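Cytoplasmic protein (Cryptococcus neoformans var. grubii serotype A, PDB 7LPO) is a sterylglucosidase of glycoside hydrolase family 5 that probably hydrolyses steryl beta-glucosides, releasing the sterol from its sugar. Local coordinates at residues Q550-D561 / R660-P668; S647-L656 / F713-A722. All blocks are in the same frame, centred on the assembly; numbering follows the deposited sequence.

In the fold
Followed from the N terminus, the chain first lays down strands of the family 5 catalytic barrel, then reaches helix 547-559 and strand 567-570. Beyond an unmodelled region, 600-645, come segment 647-656 and, shortly after it, 660-668. Interaction 1 closes a loop by bringing 660-668 back to helix 547-559. Interaction 2 joins 647-656 forward to 713-722, in the C-terminal domain. The two closures therefore cross rather than nest: 647-656 lies inside the loop of interaction 1, while 713-722 lies beyond it. Their centres are about 18 Å apart, and H715 makes weak hydrogen bonds to A663 O and C666 O, so that together they tie the C-terminal strands to the catalytic-domain side.

Interaction 1. Residues Q550-D561 / R660-P668; sequences QKAMDCSMNACD and RAVAAFCRP
R667 reaches helix 547-559 through its guanidinium, whose edge meets two carboxylates in a buried salt-bridge network. R667 NH1 donates to D554 OD1 at 2.7 Å, nearly straight at 171° and close to the carboxylate's C-O axis, while R667 NH2 reaches D561 OD2 at 3.1 Å from above that carboxylate's plane. Both acceptors lie in the guanidinium plane. R667 NH1 also donates to A664 O at 3.0 Å, on a carbonyl lone pair, and so ties the end of the preceding helix 662-665 to the two aspartates. Over one face lies M557, its CB 3.5 Å from R667 CZ. One water bridges D554 OD1 and R667 NH2; with D554, D561, A664 O and this water all at its edge and M557 CB over one face, the group is held against rotation.

The neighbouring apolar patch centres on A664, whose CB packs against M553 CG at 3.5 Å. M553 CG stands anti to the backbone N (chi1 -172°), which brings it up against A664 CB, with F665 CB also near. A661 CB rests on Q550 CA at 3.8 Å, and the extended Q550 side chain runs past A663.

In the second shell, salt bridges from R494 to D554 OD2 and from R39 to D561 OD1 extend the network, probably favouring ionised carboxylates. Helix 547-559 thus packs against helices 490-512 and 662-665, with I570 of strand 567-570 touching M557 and F665, and F682 of strand 676-682 against R667.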
loop_
_atom_site.group_PDB
_atom_site.type_symbol
_atom_site.label_atom_id
_atom_site.label_comp_id
_atom_site.label_asym_id
_atom_site.label_seq_id
_atom_site.Cartn_x
_atom_site.Cartn_y
_atom_site.Cartn_z
ATOM N N GLN A 550 2.224 -10.555 -17.950
ATOM C CA GLN A 550 1.588 -11.762 -17.446
ATOM C C GLN A 550 2.566 -12.608 -16.634
ATOM O O GLN A 550 2.241 -13.057 -15.532
ATOM C CB GLN A 550 1.028 -12.564 -18.612
ATOM C CG GLN A 550 0.294 -13.818 -18.212
ATOM C CD GLN A 550 -0.556 -14.370 -19.336
ATOM O OE1 GLN A 550 -0.462 -15.547 -19.662
ATOM N NE2 GLN A 550 -1.380 -13.528 -19.936
ATOM N N LYS A 551 3.768 -12.838 -17.166
ATOM C CA LYS A 551 4.764 -13.594 -16.411
ATOM C C LYS A 551 5.102 -12.898 -15.097
ATOM O O LYS A 551 5.156 -13.535 -14.037
ATOM C CB LYS A 551 6.028 -13.788 -17.251
ATOM C CG LYS A 551 5.859 -14.674 -18.476
ATOM C CD LYS A 551 7.212 -14.959 -19.115
ATOM C CE LYS A 551 7.133 -15.043 -20.626
ATOM N NZ LYS A 551 6.112 -16.032 -21.080
ATOM N N ALA A 552 5.364 -11.591 -15.148
ATOM C CA ALA A 552 5.687 -10.856 -13.927
ATOM C C ALA A 552 4.559 -10.969 -12.913
ATOM O O ALA A 552 4.787 -11.298 -11.742
ATOM C CB ALA A 552 5.968 -9.388 -14.259
ATOM N N MET A 553 3.330 -10.685 -13.345
ATOM C CA MET A 553 2.157 -10.806 -12.486
ATOM C C MET A 553 2.041 -12.215 -11.902
ATOM O O MET A 553 1.813 -12.383 -10.704
ATOM C CB MET A 553 0.900 -10.470 -13.289
ATOM C CG MET A 553 -0.378 -10.360 -12.490
ATOM S SD MET A 553 -0.527 -8.774 -11.613
ATOM C CE MET A 553 -0.475 -9.305 -9.988
ATOM N N ASP A 554 2.165 -13.229 -12.765
ATOM C CA ASP A 554 2.003 -14.616 -12.322
ATOM C C ASP A 554 3.083 -15.031 -11.330
ATOM O O ASP A 554 2.809 -15.815 -10.417
ATOM C CB ASP A 554 2.010 -15.536 -13.548
ATOM C CG ASP A 554 1.739 -16.986 -13.203
ATOM O OD1 ASP A 554 0.812 -17.266 -12.418
ATOM O OD2 ASP A 554 2.460 -17.859 -13.725
ATOM N N CYS A 555 4.305 -14.515 -11.482
ATOM C CA CYS A 555 5.352 -14.777 -10.496
ATOM C C CYS A 555 4.993 -14.181 -9.135
ATOM O O CYS A 555 5.113 -14.846 -8.097
ATOM C CB CYS A 555 6.682 -14.213 -10.990
ATOM S SG CYS A 555 7.991 -14.282 -9.759
ATOM N N SER A 556 4.525 -12.933 -9.119
ATOM C CA SER A 556 4.147 -12.323 -7.849
ATOM C C SER A 556 2.943 -13.030 -7.237
ATOM O O SER A 556 2.892 -13.228 -6.017
ATOM C CB SER A 556 3.855 -10.835 -8.040
ATOM O OG SER A 556 5.053 -10.091 -7.954
ATOM N N MET A 557 1.962 -13.415 -8.062
ATOM C CA MET A 557 0.792 -14.112 -7.533
ATOM C C MET A 557 1.144 -15.528 -7.069
ATOM O O MET A 557 0.651 -15.997 -6.036
ATOM C CB MET A 557 -0.310 -14.156 -8.591
ATOM C CG MET A 557 -0.955 -12.822 -8.908
ATOM S SD MET A 557 -1.731 -12.067 -7.460
ATOM C CE MET A 557 -0.505 -10.832 -7.038
ATOM N N ASN A 558 1.970 -16.241 -7.833
ATOM C CA ASN A 558 2.412 -17.563 -7.394
ATOM C C ASN A 558 3.134 -17.484 -6.059
ATOM O O ASN A 558 3.081 -18.429 -5.267
ATOM C CB ASN A 558 3.317 -18.194 -8.454
ATOM C CG ASN A 558 3.866 -19.569 -8.031
ATOM O OD1 ASN A 558 3.124 -20.543 -7.935
ATOM N ND2 ASN A 558 5.167 -19.639 -7.780
ATOM N N ALA A 559 3.780 -16.354 -5.771
ATOM C CA ALA A 559 4.551 -16.230 -4.541
ATOM C C ALA A 559 3.636 -16.219 -3.322
ATOM O O ALA A 559 4.063 -16.593 -2.223
ATOM C CB ALA A 559 5.413 -14.966 -4.588
ATOM N N CYS A 560 2.382 -15.813 -3.493
ATOM C CA CYS A 560 1.396 -15.891 -2.427
ATOM C C CYS A 560 0.728 -17.256 -2.347
ATOM O O CYS A 560 -0.062 -17.486 -1.425
ATOM C CB CYS A 560 0.338 -14.801 -2.612
ATOM S SG CYS A 560 1.068 -13.159 -2.713
ATOM N N ASP A 561 1.027 -18.150 -3.278
ATOM C CA ASP A 561 0.518 -19.516 -3.267
ATOM C C ASP A 561 1.584 -20.421 -2.637
ATOM O O ASP A 561 2.128 -20.040 -1.597
ATOM C CB ASP A 561 0.107 -19.917 -4.684
ATOM C CG ASP A 561 -1.184 -19.261 -5.145
ATOM O OD1 ASP A 561 -1.872 -18.627 -4.315
ATOM O OD2 ASP A 561 -1.518 -19.398 -6.354
ATOM N N ARG A 660 -5.886 -6.380 -18.412
ATOM C CA ARG A 660 -4.528 -6.625 -18.887
ATOM C C ARG A 660 -3.917 -7.764 -18.081
ATOM O O ARG A 660 -3.818 -7.676 -16.854
ATOM C CB ARG A 660 -3.667 -5.364 -18.775
ATOM C CG ARG A 660 -4.220 -4.162 -19.522
ATOM C CD ARG A 660 -5.074 -3.297 -18.609
ATOM N NE ARG A 660 -4.282 -2.500 -17.673
ATOM C CZ ARG A 660 -3.586 -1.418 -18.012
ATOM N NH1 ARG A 660 -3.561 -1.012 -19.281
ATOM N NH2 ARG A 660 -2.910 -0.741 -17.084
ATOM N N ALA A 661 -3.498 -8.824 -18.774
ATOM C CA ALA A 661 -2.891 -9.996 -18.143
ATOM C C ALA A 661 -3.837 -10.637 -17.131
ATOM O O ALA A 661 -3.415 -11.099 -16.071
ATOM C CB ALA A 661 -1.559 -9.642 -17.483
ATOM N N VAL A 662 -5.128 -10.659 -17.468
ATOM C CA VAL A 662 -6.141 -11.263 -16.610
ATOM C C VAL A 662 -5.793 -12.710 -16.275
ATOM O O VAL A 662 -6.099 -13.190 -15.180
ATOM C CB VAL A 662 -7.524 -11.143 -17.293
ATOM C CG1 VAL A 662 -7.624 -12.093 -18.488
ATOM C CG2 VAL A 662 -8.632 -11.388 -16.305
ATOM N N ALA A 663 -5.145 -13.428 -17.193
ATOM C CA ALA A 663 -4.824 -14.824 -16.917
ATOM C C ALA A 663 -3.956 -14.969 -15.671
ATOM O O ALA A 663 -3.998 -16.007 -15.002
ATOM C CB ALA A 663 -4.125 -15.450 -18.118
ATOM N N ALA A 664 -3.173 -13.947 -15.330
ATOM C CA ALA A 664 -2.264 -14.060 -14.198
ATOM C C ALA A 664 -2.888 -13.622 -12.881
ATOM O O ALA A 664 -2.581 -14.213 -11.840
ATOM C CB ALA A 664 -0.992 -13.246 -14.456
ATOM N N PHE A 665 -3.763 -12.611 -12.883
ATOM C CA PHE A 665 -4.312 -12.146 -11.613
ATOM C C PHE A 665 -5.662 -12.759 -11.265
ATOM O O PHE A 665 -6.057 -12.696 -10.099
ATOM C CB PHE A 665 -4.396 -10.607 -11.565
ATOM C CG PHE A 665 -5.353 -9.964 -12.541
ATOM C CD1 PHE A 665 -6.724 -10.045 -12.367
ATOM C CD2 PHE A 665 -4.865 -9.193 -13.583
ATOM C CE1 PHE A 665 -7.590 -9.406 -13.242
ATOM C CE2 PHE A 665 -5.723 -8.540 -14.456
ATOM C CZ PHE A 665 -7.089 -8.646 -14.286
ATOM N N CYS A 666 -6.357 -13.374 -12.216
ATOM C CA CYS A 666 -7.612 -14.074 -11.948
ATOM C C CYS A 666 -7.303 -15.566 -11.887
ATOM O O CYS A 666 -7.002 -16.183 -12.916
ATOM C CB CYS A 666 -8.652 -13.769 -13.024
ATOM S SG CYS A 666 -10.256 -14.535 -12.706
ATOM N N ARG A 667 -7.375 -16.139 -10.685
ATOM C CA ARG A 667 -6.794 -17.447 -10.410
ATOM C C ARG A 667 -7.698 -18.266 -9.502
ATOM O O ARG A 667 -8.438 -17.704 -8.687
ATOM C CB ARG A 667 -5.425 -17.332 -9.720
ATOM C CG ARG A 667 -4.513 -16.229 -10.246
ATOM C CD ARG A 667 -3.491 -15.814 -9.183
ATOM N NE ARG A 667 -2.568 -16.890 -8.839
ATOM C CZ ARG A 667 -1.540 -17.277 -9.598
ATOM N NH1 ARG A 667 -1.287 -16.679 -10.760
ATOM N NH2 ARG A 667 -0.757 -18.269 -9.192
ATOM N N PRO A 668 -7.650 -19.594 -9.612
ATOM C CA PRO A 668 -8.374 -20.437 -8.649
ATOM C C PRO A 668 -7.737 -20.370 -7.271
ATOM O O PRO A 668 -6.513 -20.299 -7.135
ATOM C CB PRO A 668 -8.247 -21.843 -9.244
ATOM C CG PRO A 668 -6.928 -21.784 -10.000
ATOM C CD PRO A 668 -6.884 -20.397 -10.589
HETATM O O HOH W 1 1.175 -19.384 -10.977
HETATM O O HOH W 2 -4.157 -18.784 -6.700
#

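Interaction 2. Residues S647-L656 / F713-A722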
loop_
_atom_site.group_PDB
_atom_site.type_symbol
_atom_site.label_atom_id
_atom_site.label_comp_id
_atom_site.label_asym_id
_atom_site.label_seq_id
_atom_site.Cartn_x
_atom_site.Cartn_y
_atom_site.Cartn_z
ATOM N N SER A 647 -22.801 -17.815 -10.858
ATOM C CA SER A 647 -23.595 -17.710 -12.072
ATOM C C SER A 647 -22.684 -17.544 -13.281
ATOM O O SER A 647 -21.586 -16.993 -13.184
ATOM C CB SER A 647 -24.593 -16.534 -12.002
ATOM O OG SER A 647 -24.103 -15.390 -12.681
ATOM N N GLY A 648 -23.149 -18.047 -14.420
ATOM C CA GLY A 648 -22.493 -17.807 -15.690
ATOM C C GLY A 648 -23.368 -16.948 -16.579
ATOM O O GLY A 648 -23.222 -16.929 -17.807
ATOM N N ASP A 649 -24.282 -16.216 -15.945
ATOM C CA ASP A 649 -25.307 -15.445 -16.633
ATOM C C ASP A 649 -24.820 -14.075 -17.089
ATOM O O ASP A 649 -25.635 -13.281 -17.577
ATOM C CB ASP A 649 -26.526 -15.288 -15.716
ATOM C CG ASP A 649 -27.846 -15.457 -16.452
ATOM O OD1 ASP A 649 -27.833 -15.781 -17.660
ATOM O OD2 ASP A 649 -28.904 -15.264 -15.815
ATOM N N PHE A 650 -23.532 -13.776 -16.950
ATOM C CA PHE A 650 -22.947 -12.552 -17.479
ATOM C C PHE A 650 -22.109 -12.879 -18.709
ATOM O O PHE A 650 -21.859 -14.044 -19.032
ATOM C CB PHE A 650 -22.091 -11.840 -16.425
ATOM C CG PHE A 650 -21.013 -12.703 -15.830
ATOM C CD1 PHE A 650 -19.778 -12.815 -16.438
ATOM C CD2 PHE A 650 -21.240 -13.400 -14.658
ATOM C CE1 PHE A 650 -18.794 -13.600 -15.887
ATOM C CE2 PHE A 650 -20.258 -14.193 -14.107
ATOM C CZ PHE A 650 -19.032 -14.293 -14.726
ATOM N N SER A 651 -21.668 -11.821 -19.397
ATOM C CA SER A 651 -20.918 -11.910 -20.639
ATOM C C SER A 651 -19.426 -12.050 -20.358
ATOM O O SER A 651 -18.919 -11.490 -19.380
ATOM C CB SER A 651 -21.164 -10.666 -21.485
ATOM O OG SER A 651 -20.292 -10.617 -22.592
ATOM N N PRO A 652 -18.689 -12.797 -21.183
ATOM C CA PRO A 652 -17.222 -12.791 -21.034
ATOM C C PRO A 652 -16.631 -11.393 -21.115
ATOM O O PRO A 652 -15.539 -11.160 -20.582
ATOM C CB PRO A 652 -16.722 -13.674 -22.189
ATOM C CG PRO A 652 -17.916 -14.248 -22.852
ATOM C CD PRO A 652 -19.167 -13.727 -22.221
ATOM N N THR A 653 -17.323 -10.455 -21.763
ATOM C CA THR A 653 -16.805 -9.096 -21.886
ATOM C C THR A 653 -16.573 -8.447 -20.528
ATOM O O THR A 653 -15.660 -7.627 -20.386
ATOM C CB THR A 653 -17.774 -8.253 -22.714
ATOM O OG1 THR A 653 -17.775 -8.737 -24.062
ATOM C CG2 THR A 653 -17.375 -6.785 -22.710
ATOM N N LEU A 654 -17.391 -8.781 -19.528
ATOM C CA LEU A 654 -17.193 -8.225 -18.194
ATOM C C LEU A 654 -15.819 -8.588 -17.641
ATOM O O LEU A 654 -15.111 -7.737 -17.086
ATOM C CB LEU A 654 -18.288 -8.721 -17.252
ATOM C CG LEU A 654 -18.154 -8.292 -15.792
ATOM C CD1 LEU A 654 -18.405 -6.801 -15.639
ATOM C CD2 LEU A 654 -19.118 -9.095 -14.922
ATOM N N ILE A 655 -15.426 -9.856 -17.771
ATOM C CA ILE A 655 -14.192 -10.312 -17.137
ATOM C C ILE A 655 -12.975 -10.220 -18.042
ATOM O O ILE A 655 -11.852 -10.475 -17.579
ATOM C CB ILE A 655 -14.340 -11.762 -16.634
ATOM C CG1 ILE A 655 -14.800 -12.696 -17.761
ATOM C CG2 ILE A 655 -15.331 -11.825 -15.467
ATOM C CD1 ILE A 655 -14.938 -14.133 -17.339
ATOM N N LEU A 656 -13.142 -9.851 -19.296
ATOM C CA LEU A 656 -12.014 -9.781 -20.214
ATOM C C LEU A 656 -11.769 -8.395 -20.777
ATOM O O LEU A 656 -10.614 -7.975 -20.891
ATOM C CB LEU A 656 -12.217 -10.748 -21.392
ATOM C CG LEU A 656 -12.351 -12.236 -21.094
ATOM C CD1 LEU A 656 -12.604 -12.993 -22.396
ATOM C CD2 LEU A 656 -11.110 -12.744 -20.387
ATOM N N PHE A 713 -13.914 -18.701 -14.743
ATOM C CA PHE A 713 -14.222 -18.845 -16.160
ATOM C C PHE A 713 -13.035 -18.457 -17.028
ATOM O O PHE A 713 -12.858 -18.998 -18.124
ATOM C CB PHE A 713 -15.412 -17.953 -16.549
ATOM C CG PHE A 713 -16.733 -18.405 -16.008
ATOM C CD1 PHE A 713 -17.053 -19.748 -15.927
ATOM C CD2 PHE A 713 -17.667 -17.475 -15.598
ATOM C CE1 PHE A 713 -18.280 -20.156 -15.439
ATOM C CE2 PHE A 713 -18.886 -17.867 -15.106
ATOM C CZ PHE A 713 -19.196 -19.215 -15.025
ATOM N N VAL A 714 -12.244 -17.484 -16.570
ATOM C CA VAL A 714 -11.085 -17.009 -17.320
ATOM C C VAL A 714 -10.185 -18.164 -17.736
ATOM O O VAL A 714 -9.590 -18.142 -18.821
ATOM C CB VAL A 714 -10.315 -15.969 -16.479
ATOM C CG1 VAL A 714 -8.882 -15.882 -16.919
ATOM C CG2 VAL A 714 -10.990 -14.624 -16.554
ATOM N N HIS A 715 -10.051 -19.181 -16.878
ATOM C CA HIS A 715 -9.190 -20.319 -17.161
ATOM C C HIS A 715 -9.936 -21.607 -17.476
ATOM O O HIS A 715 -9.361 -22.490 -18.126
ATOM C CB HIS A 715 -8.266 -20.611 -15.968
ATOM C CG HIS A 715 -7.245 -19.551 -15.722
ATOM N ND1 HIS A 715 -6.116 -19.414 -16.501
ATOM C CD2 HIS A 715 -7.193 -18.561 -14.802
ATOM C CE1 HIS A 715 -5.404 -18.392 -16.062
ATOM N NE2 HIS A 715 -6.038 -17.855 -15.033
ATOM N N TYR A 716 -11.171 -21.757 -17.009
ATOM C CA TYR A 716 -11.832 -23.054 -16.988
ATOM C C TYR A 716 -13.163 -23.073 -17.731
ATOM O O TYR A 716 -13.837 -24.109 -17.742
ATOM C CB TYR A 716 -12.039 -23.496 -15.534
ATOM C CG TYR A 716 -10.747 -23.721 -14.763
ATOM C CD1 TYR A 716 -9.887 -24.758 -15.098
ATOM C CD2 TYR A 716 -10.392 -22.901 -13.706
ATOM C CE1 TYR A 716 -8.710 -24.970 -14.401
ATOM C CE2 TYR A 716 -9.219 -23.112 -12.993
ATOM C CZ TYR A 716 -8.379 -24.145 -13.350
ATOM O OH TYR A 716 -7.213 -24.356 -12.654
ATOM N N ALA A 717 -13.561 -21.976 -18.359
ATOM C CA ALA A 717 -14.814 -21.975 -19.096
ATOM C C ALA A 717 -14.729 -22.902 -20.307
ATOM O O ALA A 717 -13.655 -23.136 -20.873
ATOM C CB ALA A 717 -15.165 -20.558 -19.552
ATOM N N ALA A 718 -15.883 -23.440 -20.702
ATOM C CA ALA A 718 -15.947 -24.208 -21.938
ATOM C C ALA A 718 -15.560 -23.345 -23.132
ATOM O O ALA A 718 -14.779 -23.769 -23.991
ATOM C CB ALA A 718 -17.350 -24.785 -22.129
ATOM N N SER A 719 -16.082 -22.119 -23.188
ATOM C CA SER A 719 -15.769 -21.193 -24.264
ATOM C C SER A 719 -15.969 -19.774 -23.755
ATOM O O SER A 719 -16.799 -19.533 -22.878
ATOM C CB SER A 719 -16.645 -21.451 -25.493
ATOM O OG SER A 719 -16.576 -20.357 -26.381
ATOM N N LEU A 720 -15.208 -18.834 -24.316
ATOM C CA LEU A 720 -15.251 -17.443 -23.877
ATOM C C LEU A 720 -15.699 -16.490 -24.982
ATOM O O LEU A 720 -15.391 -15.292 -24.924
ATOM C CB LEU A 720 -13.881 -17.016 -23.348
ATOM C CG LEU A 720 -13.426 -17.581 -22.005
ATOM C CD1 LEU A 720 -12.063 -16.999 -21.646
ATOM C CD2 LEU A 720 -14.423 -17.313 -20.910
ATOM N N ASN A 721 -16.412 -16.976 -25.991
ATOM C CA ASN A 721 -16.900 -16.089 -27.032
ATOM C C ASN A 721 -17.959 -15.148 -26.476
ATOM O O ASN A 721 -18.866 -15.570 -25.742
ATOM C CB ASN A 721 -17.462 -16.892 -28.197
ATOM C CG ASN A 721 -16.448 -17.088 -29.308
ATOM O OD1 ASN A 721 -16.687 -16.706 -30.456
ATOM N ND2 ASN A 721 -15.302 -17.674 -28.968
ATOM N N ALA A 722 -17.849 -13.870 -26.830
ATOM C CA ALA A 722 -18.733 -12.828 -26.311
ATOM C C ALA A 722 -20.193 -13.268 -26.260
ATOM O O ALA A 722 -20.999 -12.886 -27.105
ATOM C CB ALA A 722 -18.603 -11.558 -27.155
#
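Two short helical turns, 652-656 and 713-716, meet with the loops beside them in an apolar contact where no hydrogen bond passes between the segments. F713 fills one end of it. Its ring edge takes F650 CZ, 3.6 Å from F713 CD2, and the two rings lie oblique, with planes at 54° and centroids 5.7 Å apart. S647 O also approaches that edge, 3.4 Å from F713 CE2, while G648 CA closes on F713 CZ. F650 CG lies between the backbone N and the carbonyl carbon (chi1 55°), an orientation that carries CZ across to F713.

Segment 713-722 belongs to the family 5 C-terminal domain, whose antiparallel strands include 761-770; there R770 binds A717 O and A718 O, and Y716 packs on V768. Helix 83-93 of the barrel region presents A93 to F650 and I655, and W94 NE1 donates to I655 O, so the contact joins that helix to the C-terminal domain. V662 of the following helix, 662-665, touches both L656 and V714.

Further along, I655 CD1 touches F713 CB, at 3.9 Å, and V714 CG2. The I655 side chain crosses that of F713 at about a right angle and slides past V714 in the opposite direction. L656 continues the patch, its CD1 meeting L720 CD1 at 4.1 Å.

The helix 652-656 begins with S651 as N-cap: S651 OG accepts from T653 N at 3.1 Å. P652 directs its CB toward the other segment, and P652 CG sits 3.3 Å from N721 O and near L720 O, so a proline ring packs on two backbone carbonyls.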